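Papillomavirus transcription factor E2 (Human papillomavirus type 18, PDB 1QQH) probably regulates viral transcription and supports viral DNA replication, this fragment coming from its N-terminal activation domain. Local coordinates at residues A[25-30]-A[45-50]; A[39-44]-A[70-75]; A[52-57]-A[120-125]; A[86-91]-A[127-132]. The protein carries 1 engineered substitution. One frame throughout, in Å; residues are numbered along the deposited sequence.

Interaction 1 of 4, residues A[25-30]-A[45-50]; sequences EDWTLQ and FKKGGQ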
# COMPACT_ATOMS: atom_id res chain seq x y z
N GLU A 25 -10.50 -2.44 -3.27
CA GLU A 25 -9.96 -3.79 -3.44
C GLU A 25 -8.82 -4.02 -2.47
O GLU A 25 -8.30 -3.07 -1.87
CB GLU A 25 -9.44 -4.01 -4.86
CG GLU A 25 -10.48 -3.84 -5.96
CD GLU A 25 -9.90 -4.13 -7.33
OE1 GLU A 25 -8.71 -3.80 -7.55
OE2 GLU A 25 -10.63 -4.67 -8.19
N ASP A 26 -8.43 -5.28 -2.31
CA ASP A 26 -7.32 -5.59 -1.45
C ASP A 26 -6.04 -5.21 -2.18
O ASP A 26 -5.86 -5.55 -3.35
CB ASP A 26 -7.29 -7.07 -1.09
CG ASP A 26 -8.42 -7.47 -0.17
OD1 ASP A 26 -8.77 -6.68 0.74
OD2 ASP A 26 -8.96 -8.59 -0.34
N TRP A 27 -5.17 -4.49 -1.50
CA TRP A 27 -3.89 -4.09 -2.05
C TRP A 27 -2.84 -4.41 -1.01
O TRP A 27 -2.85 -3.84 0.09
CB TRP A 27 -3.86 -2.60 -2.37
CG TRP A 27 -4.79 -2.22 -3.46
CD1 TRP A 27 -6.08 -1.79 -3.33
CD2 TRP A 27 -4.53 -2.28 -4.87
NE1 TRP A 27 -6.64 -1.58 -4.57
CE2 TRP A 27 -5.71 -1.87 -5.53
CE3 TRP A 27 -3.41 -2.64 -5.64
CZ2 TRP A 27 -5.81 -1.82 -6.92
CZ3 TRP A 27 -3.51 -2.59 -7.02
CH2 TRP A 27 -4.71 -2.18 -7.65
N THR A 28 -1.95 -5.33 -1.33
CA THR A 28 -0.89 -5.71 -0.41
C THR A 28 0.26 -4.74 -0.57
O THR A 28 0.28 -3.94 -1.51
CB THR A 28 -0.38 -7.12 -0.71
OG1 THR A 28 0.16 -7.16 -2.04
CG2 THR A 28 -1.50 -8.13 -0.59
N LEU A 29 1.21 -4.79 0.36
CA LEU A 29 2.38 -3.93 0.28
C LEU A 29 3.14 -4.30 -0.98
O LEU A 29 3.67 -3.44 -1.68
CB LEU A 29 3.25 -4.14 1.52
CG LEU A 29 2.54 -3.68 2.79
CD1 LEU A 29 3.28 -4.13 4.04
CD2 LEU A 29 2.43 -2.15 2.74
N GLN A 30 3.17 -5.59 -1.28
CA GLN A 30 3.85 -6.10 -2.47
C GLN A 30 3.25 -5.49 -3.75
O GLN A 30 3.99 -5.02 -4.62
CB GLN A 30 3.75 -7.63 -2.51
CG GLN A 30 4.28 -8.26 -3.80
CD GLN A 30 4.27 -9.78 -3.76
OE1 GLN A 30 5.13 -10.42 -3.14
NE2 GLN A 30 3.30 -10.38 -4.44
N PHE A 45 -0.36 -1.05 -12.38
CA PHE A 45 -0.40 -1.85 -11.18
C PHE A 45 -0.94 -3.18 -11.71
O PHE A 45 -1.64 -3.21 -12.71
CB PHE A 45 -1.32 -1.25 -10.11
CG PHE A 45 -0.76 -0.02 -9.44
CD1 PHE A 45 -1.26 1.25 -9.74
CD2 PHE A 45 0.33 -0.12 -8.58
CE1 PHE A 45 -0.68 2.40 -9.18
CE2 PHE A 45 0.91 1.01 -8.03
CZ PHE A 45 0.41 2.27 -8.33
N LYS A 46 -0.58 -4.27 -11.06
CA LYS A 46 -1.06 -5.56 -11.52
C LYS A 46 -1.14 -6.55 -10.38
O LYS A 46 -0.35 -6.50 -9.44
CB LYS A 46 -0.16 -6.10 -12.64
CG LYS A 46 1.34 -5.99 -12.40
CD LYS A 46 1.89 -4.67 -12.87
CE LYS A 46 3.41 -4.66 -12.84
NZ LYS A 46 3.96 -3.33 -13.22
N LYS A 47 -2.11 -7.44 -10.46
CA LYS A 47 -2.32 -8.43 -9.44
C LYS A 47 -2.74 -9.73 -10.10
O LYS A 47 -3.20 -9.73 -11.24
CB LYS A 47 -3.43 -7.98 -8.47
CG LYS A 47 -3.10 -6.69 -7.74
CD LYS A 47 -4.14 -6.36 -6.67
CE LYS A 47 -5.45 -5.89 -7.27
NZ LYS A 47 -6.37 -5.42 -6.21
N GLY A 48 -2.56 -10.82 -9.37
CA GLY A 48 -2.94 -12.12 -9.89
C GLY A 48 -2.00 -12.66 -10.95
O GLY A 48 -2.42 -13.01 -12.05
N GLY A 49 -0.72 -12.72 -10.61
CA GLY A 49 0.26 -13.23 -11.55
C GLY A 49 -0.05 -14.67 -11.92
O GLY A 49 -0.44 -15.48 -11.08
N GLN A 50 0.11 -14.97 -13.21
CA GLN A 50 -0.15 -16.31 -13.73
C GLN A 50 1.04 -16.68 -14.62
O GLN A 50 1.49 -15.88 -15.43
CB GLN A 50 -1.43 -16.31 -14.56
CG GLN A 50 -2.28 -17.55 -14.39
CD GLN A 50 -2.86 -17.65 -12.99
OE1 GLN A 50 -3.50 -16.71 -12.51
NE2 GLN A 50 -2.63 -18.79 -12.33

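Interaction 2 of 4, residues A[39-44]-A[70-75]; sequences TEPTHC and DSVYYM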
# COMPACT_ATOMS: atom_id res chain seq x y z
N THR A 39 8.25 -3.23 -12.99
CA THR A 39 8.21 -4.46 -13.76
C THR A 39 7.15 -4.31 -14.85
O THR A 39 6.16 -3.61 -14.67
CB THR A 39 7.84 -5.66 -12.86
OG1 THR A 39 8.74 -5.72 -11.75
CG2 THR A 39 7.91 -6.95 -13.64
N GLU A 40 7.38 -4.96 -15.98
CA GLU A 40 6.45 -4.90 -17.10
C GLU A 40 5.11 -5.55 -16.79
O GLU A 40 5.06 -6.61 -16.17
CB GLU A 40 7.07 -5.59 -18.32
CG GLU A 40 8.17 -4.78 -18.97
CD GLU A 40 7.65 -3.57 -19.70
OE1 GLU A 40 6.55 -3.08 -19.34
OE2 GLU A 40 8.33 -3.09 -20.63
N PRO A 41 4.00 -4.90 -17.18
CA PRO A 41 3.99 -3.61 -17.88
C PRO A 41 4.24 -2.49 -16.88
O PRO A 41 3.60 -2.43 -15.82
CB PRO A 41 2.60 -3.56 -18.48
CG PRO A 41 1.79 -4.28 -17.45
CD PRO A 41 2.65 -5.47 -17.11
N THR A 42 5.17 -1.59 -17.21
CA THR A 42 5.49 -0.49 -16.31
C THR A 42 4.41 0.57 -16.30
O THR A 42 3.55 0.59 -17.18
CB THR A 42 6.81 0.16 -16.70
OG1 THR A 42 6.69 0.72 -18.02
CG2 THR A 42 7.93 -0.87 -16.69
N HIS A 43 4.46 1.43 -15.29
CA HIS A 43 3.48 2.51 -15.13
C HIS A 43 2.09 1.95 -14.90
O HIS A 43 1.10 2.65 -15.08
CB HIS A 43 3.47 3.40 -16.37
CG HIS A 43 4.71 4.21 -16.55
ND1 HIS A 43 4.98 4.93 -17.70
CD2 HIS A 43 5.76 4.43 -15.72
CE1 HIS A 43 6.13 5.55 -17.57
NE2 HIS A 43 6.63 5.27 -16.37
N CYS A 44 2.02 0.68 -14.52
CA CYS A 44 0.74 0.03 -14.25
C CYS A 44 0.80 -0.72 -12.93
O CYS A 44 1.88 -0.99 -12.41
CB CYS A 44 0.41 -1.01 -15.33
SG CYS A 44 0.13 -0.41 -16.98
N ASP A 70 -3.51 -11.36 -13.93
CA ASP A 70 -4.97 -11.50 -14.03
C ASP A 70 -5.61 -10.13 -14.19
O ASP A 70 -6.59 -9.98 -14.93
CB ASP A 70 -5.56 -12.17 -12.79
CG ASP A 70 -5.38 -13.69 -12.80
OD1 ASP A 70 -5.13 -14.27 -13.88
OD2 ASP A 70 -5.51 -14.30 -11.72
N SER A 71 -5.06 -9.13 -13.51
CA SER A 71 -5.61 -7.79 -13.59
C SER A 71 -4.53 -6.75 -13.79
O SER A 71 -3.58 -6.69 -13.03
CB SER A 71 -6.38 -7.48 -12.31
OG SER A 71 -7.41 -8.44 -12.10
N VAL A 72 -4.70 -5.93 -14.82
CA VAL A 72 -3.76 -4.87 -15.12
C VAL A 72 -4.46 -3.54 -14.94
O VAL A 72 -5.56 -3.32 -15.48
CB VAL A 72 -3.24 -4.97 -16.56
CG1 VAL A 72 -2.38 -3.75 -16.90
CG2 VAL A 72 -2.45 -6.26 -16.74
N TYR A 73 -3.85 -2.65 -14.16
CA TYR A 73 -4.41 -1.34 -13.89
C TYR A 73 -3.56 -0.28 -14.58
O TYR A 73 -2.42 -0.03 -14.20
CB TYR A 73 -4.46 -1.06 -12.39
CG TYR A 73 -5.26 -2.08 -11.60
CD1 TYR A 73 -4.84 -3.40 -11.52
CD2 TYR A 73 -6.44 -1.72 -10.95
CE1 TYR A 73 -5.58 -4.35 -10.82
CE2 TYR A 73 -7.19 -2.66 -10.25
CZ TYR A 73 -6.76 -3.98 -10.19
OH TYR A 73 -7.50 -4.92 -9.52
N TYR A 74 -4.14 0.35 -15.59
CA TYR A 74 -3.44 1.39 -16.33
C TYR A 74 -4.23 2.68 -16.17
O TYR A 74 -5.40 2.67 -15.80
CB TYR A 74 -3.33 1.01 -17.80
CG TYR A 74 -4.65 0.90 -18.53
CD1 TYR A 74 -5.18 2.00 -19.21
CD2 TYR A 74 -5.36 -0.31 -18.56
CE1 TYR A 74 -6.38 1.90 -19.91
CE2 TYR A 74 -6.57 -0.41 -19.26
CZ TYR A 74 -7.07 0.69 -19.94
OH TYR A 74 -8.24 0.60 -20.66
N MET A 75 -3.57 3.80 -16.45
CA MET A 75 -4.23 5.09 -16.34
C MET A 75 -4.44 5.70 -17.73
O MET A 75 -3.52 5.74 -18.55
CB MET A 75 -3.38 6.02 -15.47
CG MET A 75 -4.01 7.38 -15.22
SD MET A 75 -2.93 8.48 -14.25
CE MET A 75 -3.80 8.50 -12.66
O HOH W 1 -0.73 3.05 -17.11

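Interaction 3 of 4, residues A[52-57]-A[120-125]; sequences VQVYFD and WEVHFG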
# COMPACT_ATOMS: atom_id res chain seq x y z
N VAL A 52 3.14 -18.17 -17.55
CA VAL A 52 3.04 -18.50 -18.97
C VAL A 52 4.36 -19.16 -19.36
O VAL A 52 5.43 -18.60 -19.12
CB VAL A 52 2.84 -17.25 -19.83
CG1 VAL A 52 2.98 -17.61 -21.31
CG2 VAL A 52 1.46 -16.67 -19.58
N GLN A 53 4.28 -20.35 -19.93
CA GLN A 53 5.48 -21.06 -20.35
C GLN A 53 5.66 -20.99 -21.85
O GLN A 53 4.72 -21.20 -22.61
CB GLN A 53 5.41 -22.53 -19.96
CG GLN A 53 5.22 -22.80 -18.50
CD GLN A 53 5.03 -24.28 -18.26
OE1 GLN A 53 4.06 -24.88 -18.74
NE2 GLN A 53 5.97 -24.90 -17.54
N VAL A 54 6.88 -20.70 -22.28
CA VAL A 54 7.19 -20.63 -23.69
C VAL A 54 8.34 -21.57 -24.00
O VAL A 54 9.37 -21.55 -23.34
CB VAL A 54 7.61 -19.21 -24.11
CG1 VAL A 54 8.01 -19.20 -25.58
CG2 VAL A 54 6.46 -18.24 -23.88
N TYR A 55 8.13 -22.43 -24.99
CA TYR A 55 9.15 -23.38 -25.41
C TYR A 55 9.68 -22.93 -26.77
O TYR A 55 8.93 -22.87 -27.74
CB TYR A 55 8.55 -24.79 -25.53
CG TYR A 55 7.93 -25.30 -24.25
CD1 TYR A 55 6.66 -24.89 -23.86
CD2 TYR A 55 8.62 -26.18 -23.43
CE1 TYR A 55 6.08 -25.36 -22.68
CE2 TYR A 55 8.06 -26.66 -22.25
CZ TYR A 55 6.79 -26.25 -21.88
OH TYR A 55 6.23 -26.72 -20.71
N PHE A 56 10.97 -22.62 -26.82
CA PHE A 56 11.59 -22.17 -28.06
C PHE A 56 12.13 -23.35 -28.83
O PHE A 56 12.74 -24.26 -28.26
CB PHE A 56 12.69 -21.16 -27.77
CG PHE A 56 12.20 -19.95 -27.03
CD1 PHE A 56 12.39 -19.83 -25.66
CD2 PHE A 56 11.48 -18.96 -27.70
CE1 PHE A 56 11.89 -18.75 -24.96
CE2 PHE A 56 10.98 -17.87 -27.01
CZ PHE A 56 11.18 -17.76 -25.64
N ASP A 57 11.91 -23.33 -30.14
CA ASP A 57 12.34 -24.42 -31.01
C ASP A 57 11.49 -25.61 -30.58
O ASP A 57 10.54 -25.44 -29.82
CB ASP A 57 13.83 -24.72 -30.81
CG ASP A 57 14.69 -23.48 -30.87
OD1 ASP A 57 14.62 -22.74 -31.88
OD2 ASP A 57 15.45 -23.23 -29.90
N TRP A 120 8.48 -21.09 -31.69
CA TRP A 120 8.23 -21.21 -30.26
C TRP A 120 6.80 -21.65 -30.02
O TRP A 120 5.93 -21.46 -30.86
CB TRP A 120 8.53 -19.88 -29.55
CG TRP A 120 7.55 -18.79 -29.83
CD1 TRP A 120 6.38 -18.55 -29.18
CD2 TRP A 120 7.66 -17.78 -30.84
NE1 TRP A 120 5.75 -17.45 -29.71
CE2 TRP A 120 6.52 -16.96 -30.74
CE3 TRP A 120 8.61 -17.50 -31.83
CZ2 TRP A 120 6.30 -15.87 -31.58
CZ3 TRP A 120 8.39 -16.42 -32.67
CH2 TRP A 120 7.24 -15.62 -32.54
N GLU A 121 6.58 -22.25 -28.86
CA GLU A 121 5.27 -22.75 -28.48
C GLU A 121 4.87 -22.11 -27.15
O GLU A 121 5.67 -22.08 -26.22
CB GLU A 121 5.34 -24.27 -28.34
CG GLU A 121 4.08 -25.01 -28.70
CD GLU A 121 4.27 -26.52 -28.64
OE1 GLU A 121 4.45 -27.06 -27.52
OE2 GLU A 121 4.26 -27.16 -29.71
N VAL A 122 3.64 -21.62 -27.07
CA VAL A 122 3.17 -20.98 -25.84
C VAL A 122 2.17 -21.84 -25.07
O VAL A 122 1.19 -22.33 -25.63
CB VAL A 122 2.49 -19.62 -26.14
CG1 VAL A 122 2.14 -18.92 -24.85
CG2 VAL A 122 3.41 -18.75 -26.99
N HIS A 123 2.43 -22.02 -23.78
CA HIS A 123 1.55 -22.79 -22.92
C HIS A 123 1.05 -21.93 -21.77
O HIS A 123 1.83 -21.25 -21.11
CB HIS A 123 2.28 -24.01 -22.35
CG HIS A 123 2.64 -25.05 -23.37
ND1 HIS A 123 3.02 -26.32 -23.03
CD2 HIS A 123 2.68 -24.99 -24.73
CE1 HIS A 123 3.28 -27.01 -24.13
NE2 HIS A 123 3.09 -26.22 -25.17
N PHE A 124 -0.26 -21.94 -21.55
CA PHE A 124 -0.83 -21.17 -20.47
C PHE A 124 -1.64 -22.14 -19.63
O PHE A 124 -2.77 -22.50 -19.99
CB PHE A 124 -1.74 -20.07 -21.00
CG PHE A 124 -2.14 -19.05 -19.96
CD1 PHE A 124 -3.16 -18.14 -20.21
CD2 PHE A 124 -1.48 -18.99 -18.73
CE1 PHE A 124 -3.53 -17.19 -19.26
CE2 PHE A 124 -1.84 -18.05 -17.77
CZ PHE A 124 -2.87 -17.15 -18.04
N GLY A 125 -1.06 -22.58 -18.52
CA GLY A 125 -1.74 -23.53 -17.67
C GLY A 125 -1.83 -24.86 -18.38
O GLY A 125 -0.81 -25.45 -18.73
O HOH W 2 3.44 -27.22 -19.87

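Interaction 4 of 4, residues A[86-91]-A[127-132]; sequences TCVSHR and NVIDCN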
# COMPACT_ATOMS: atom_id res chain seq x y z
N THR A 86 -4.86 -9.55 -18.73
CA THR A 86 -3.68 -9.71 -19.55
C THR A 86 -4.05 -10.78 -20.56
O THR A 86 -4.68 -11.77 -20.21
CB THR A 86 -2.46 -10.20 -18.75
OG1 THR A 86 -1.82 -9.08 -18.13
CG2 THR A 86 -1.47 -10.90 -19.66
N CYS A 87 -3.70 -10.56 -21.82
CA CYS A 87 -3.99 -11.53 -22.85
C CYS A 87 -2.72 -12.24 -23.27
O CYS A 87 -1.68 -11.61 -23.48
CB CYS A 87 -4.64 -10.85 -24.05
SG CYS A 87 -6.29 -10.25 -23.70
N VAL A 88 -2.83 -13.55 -23.37
CA VAL A 88 -1.72 -14.41 -23.75
C VAL A 88 -1.93 -14.98 -25.15
O VAL A 88 -2.76 -15.86 -25.34
CB VAL A 88 -1.59 -15.59 -22.75
CG1 VAL A 88 -0.40 -16.45 -23.10
CG2 VAL A 88 -1.47 -15.05 -21.33
N SER A 89 -1.17 -14.48 -26.12
CA SER A 89 -1.27 -14.99 -27.49
C SER A 89 0.09 -15.56 -27.89
O SER A 89 1.04 -15.47 -27.13
CB SER A 89 -1.63 -13.87 -28.45
OG SER A 89 -0.55 -12.97 -28.59
N HIS A 90 0.17 -16.12 -29.08
CA HIS A 90 1.42 -16.68 -29.58
C HIS A 90 2.40 -15.53 -29.83
O HIS A 90 3.61 -15.72 -29.78
CB HIS A 90 1.18 -17.47 -30.87
CG HIS A 90 2.40 -18.15 -31.41
ND1 HIS A 90 3.23 -17.55 -32.34
CD2 HIS A 90 2.96 -19.35 -31.12
CE1 HIS A 90 4.24 -18.36 -32.60
NE2 HIS A 90 4.10 -19.45 -31.88
N ARG A 91 1.87 -14.34 -30.07
CA ARG A 91 2.71 -13.17 -30.31
C ARG A 91 3.34 -12.60 -29.03
O ARG A 91 4.43 -12.02 -29.07
CB ARG A 91 1.91 -12.07 -31.01
CG ARG A 91 2.67 -10.75 -31.07
CD ARG A 91 1.94 -9.66 -31.84
NE ARG A 91 2.57 -8.37 -31.60
CZ ARG A 91 2.14 -7.21 -32.10
NH1 ARG A 91 1.07 -7.18 -32.88
NH2 ARG A 91 2.78 -6.08 -31.80
N ASN A 127 -3.41 -25.21 -21.29
CA ASN A 127 -3.76 -24.91 -22.68
C ASN A 127 -2.58 -24.47 -23.53
O ASN A 127 -1.73 -23.70 -23.09
CB ASN A 127 -4.82 -23.80 -22.71
CG ASN A 127 -5.95 -24.03 -21.73
OD1 ASN A 127 -5.74 -24.04 -20.51
ND2 ASN A 127 -7.16 -24.20 -22.25
N VAL A 128 -2.53 -24.95 -24.77
CA VAL A 128 -1.47 -24.55 -25.68
C VAL A 128 -2.05 -23.42 -26.51
O VAL A 128 -3.03 -23.61 -27.22
CB VAL A 128 -1.04 -25.70 -26.61
CG1 VAL A 128 -0.25 -25.14 -27.79
CG2 VAL A 128 -0.17 -26.68 -25.84
N ILE A 129 -1.43 -22.25 -26.42
CA ILE A 129 -1.92 -21.09 -27.15
C ILE A 129 -1.22 -20.84 -28.47
O ILE A 129 -0.22 -20.13 -28.53
CB ILE A 129 -1.83 -19.82 -26.28
CG1 ILE A 129 -2.67 -20.01 -25.02
CG2 ILE A 129 -2.31 -18.62 -27.07
CD1 ILE A 129 -2.81 -18.77 -24.19
N ASP A 130 -1.76 -21.42 -29.53
CA ASP A 130 -1.22 -21.24 -30.87
C ASP A 130 -2.25 -20.42 -31.62
O ASP A 130 -2.58 -19.30 -31.21
CB ASP A 130 -1.00 -22.59 -31.56
CG ASP A 130 -2.19 -23.53 -31.41
OD1 ASP A 130 -3.33 -23.10 -31.70
OD2 ASP A 130 -1.97 -24.70 -31.01
N CYS A 131 -2.76 -20.96 -32.72
CA CYS A 131 -3.78 -20.29 -33.52
C CYS A 131 -3.62 -18.78 -33.56
O CYS A 131 -2.51 -18.25 -33.47
CB CYS A 131 -5.16 -20.65 -32.96
SG CYS A 131 -5.34 -20.35 -31.17
N ASN A 132 -4.75 -18.08 -33.70
CA ASN A 132 -4.76 -16.63 -33.73
C ASN A 132 -5.53 -16.12 -32.53
O ASN A 132 -5.86 -14.94 -32.44
CB ASN A 132 -5.42 -16.13 -35.02
CG ASN A 132 -4.51 -16.27 -36.22
OD1 ASN A 132 -4.00 -17.36 -36.50
ND2 ASN A 132 -4.31 -15.18 -36.95
O HOH W 3 -2.11 -16.72 -30.70

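Interaction 1 of 4, residues A[25-30]-A[45-50]
Lys47 reaches from strand 45-50 to the loop 25-30 and ends over the indole of Trp27. Its CB points at the loop, and Lys47 CG lies 4.2 Å from Trp27 CZ3. Lys47 CD comes closer, 3.8 Å from Trp27 CZ3. The chain then bends at chi3 (-73°), which carries CE and NZ across the ring at about a right angle to the tryptophan side chain. CE sits over the six-membered ring as a CH-pi contact. Lys47 NZ stands 3.6 Å from the centroid of that Trp27 ring, almost on its normal, a cation-pi contact. Lys47 NZ also donates to Asp26 O at 2.9 Å, tilted 25° from the carbonyl plane. Lys47 NZ makes a salt bridge to Glu25 OE1 at 3.1 Å, from above the carboxylate plane. Glu25 is held further by Tyr73 through OE1 and by Lys83 through OE2, which would favour its charged form. Trp27 NE1 is bonded to Tyr22 O, and the Trp27 side chain packs on Leu29 of the second subunit. At the start of the strand, Phe45 CB packs 4.0 Å from Trp27 CZ3. A lysine over a tryptophan face, anchored by a carboxylate, is a classic cation-pi pair backed by a salt bridge; here it pins the loop after helix 3-19 to the antiparallel sheet.

Interaction 2 of 4, residues A[39-44]-A[70-75]
Water 1 joins the two segments. It donates to His43 O at 2.8 Å and accepts from Met75 N at 3.0 Å, so it bridges the loop 39-44 and the end of strand 71-75. Beside it, Cys44 lies against the strand backbone. Cys44 CA is 3.2 Å from Tyr73 O, and Cys44 CB is equally near that oxygen. The thiol sits beside the backbone N of Cys44 (chi1 -66°), and this turns Cys44 SG to the strand, 3.8 Å from Tyr74 CB. Cys44 SG also touches Val72 CG1 at 4.2 Å. That methyl is shared, because Pro41 CG approaches it at the same distance. The peptide bond before Pro41 is cis. Tyr95 of strand 92-97 packs on Pro41, Cys44 and Val72 together. The loop runs into strand 45-56, whose first residue, Phe45, pairs through its backbone with Tyr73 of strand 63-75. The chemistry implies that buried apolar contacts of a thiol, a proline ring and a valine methyl hold the loop to the strand, while the water satisfies His43 O and Met75 N, which do not bond each other directly.

Interaction 3 of 4, residues A[52-57]-A[120-125]
Strands 52-56 and 120-124 are antiparallel neighbours in the sheet of the E2 activation domain, and their N-to-C directions differ by 163°. Gln53 with His123 and Tyr55 with Glu121 are the hydrogen-bonded pairs. His123 N reaches Gln53 O at 2.7 Å in a nearly straight bond. Glu121 N meets Tyr55 O at the same distance, and each pair has a return bond. On the face of Gln53, Tyr55, Glu121 and His123, the Tyr55 edge meets the His123 ring in an edge-to-face contact, planes 51° apart. Tyr55 CG lies beside its backbone N (chi1 -58°), which carries the ring toward His123. Tyr55 CE1 leads, 3.2 Å from His123 ND1 and above the imidazole. His123 NE2 donates to Glu121 OE1 at 2.8 Å, which helps fix the rotation of the ring. Water 2 donates to Gln53 OE1 at 2.7 Å, bonds to Tyr55 OH, and has a weak link to His123 ND1. The other face is apolar. Val52 CG2 lies over the Phe124 ring, and Phe56 CD2 packs 3.6 Å from Trp120 CB. Helix 107-111 covers this face through Phe107 and Cys111, Val88 of strand 81-89 packs near Val52, and strand 63-75 continues the sheet beyond strand 52-56.

Interaction 4 of 4, residues A[86-91]-A[127-132]
Ile129 reaches across to Val88 with its CD1 methyl. Ile129 CD1 lies 3.5 Å from Val88 CG1 and 3.1 Å from Val88 O, a close approach of a methyl to a carbonyl oxygen. The Ile129 side chain crosses that of Val88 at about a right angle. Its other branch, Ile129 CG2, rests 3.3 Å from Val88 O and 3.8 Å from Ser89 CA. Both branches touch the same carbonyl oxygen. CG1 is beside the backbone N (chi1 -60°) and the chain is extended beyond it, which takes CD1 out to the valine. Further along, His90 CB sits 3.8 Å from Ile129 O, and this oxygen lies near the plane of the His90 ring, at its edge. Water 3 accepts from His90 N at 2.9 Å and lies 2.7 Å from Asp130 O. Strands 120-124 and 127-128 form an antiparallel beta hairpin, and the contact joins its second arm to strand 81-89 of the sheet. Ile129 is set in place by its backbone bond to Val122 and by packing on Phe124 and Met135. Val88 is backed by Val122, Leu93 and Ala68, and its backbone pairs with Met135. The His90 ring stacks on Trp120, while His90 O accepts from Trp120 NE1.

All four contacts reach one antiparallel sheet. Interaction 1 lies toward one end, with interaction 2 about 10 Å away between centres and nearer the middle; they touch through Lys46 with Thr39. Interactions 3 and 4 lie at the other end, their centres about 9 Å apart. Val72 packs on Thr86 where interactions 2 and 4 meet. Roughly 24 Å separates the centres of interactions 1 and 3, yet both use strand 45-56. Along the chain, the segments of 1 and 2 alternate, as do those of 2 and 3 and of 3 and 4, while 1 closes before 3 opens. Loops near the helices are thus fixed to one end of the sheet; the hairpin 120-128 and what follows it are fixed to strands 45-56 and 81-89 at the other.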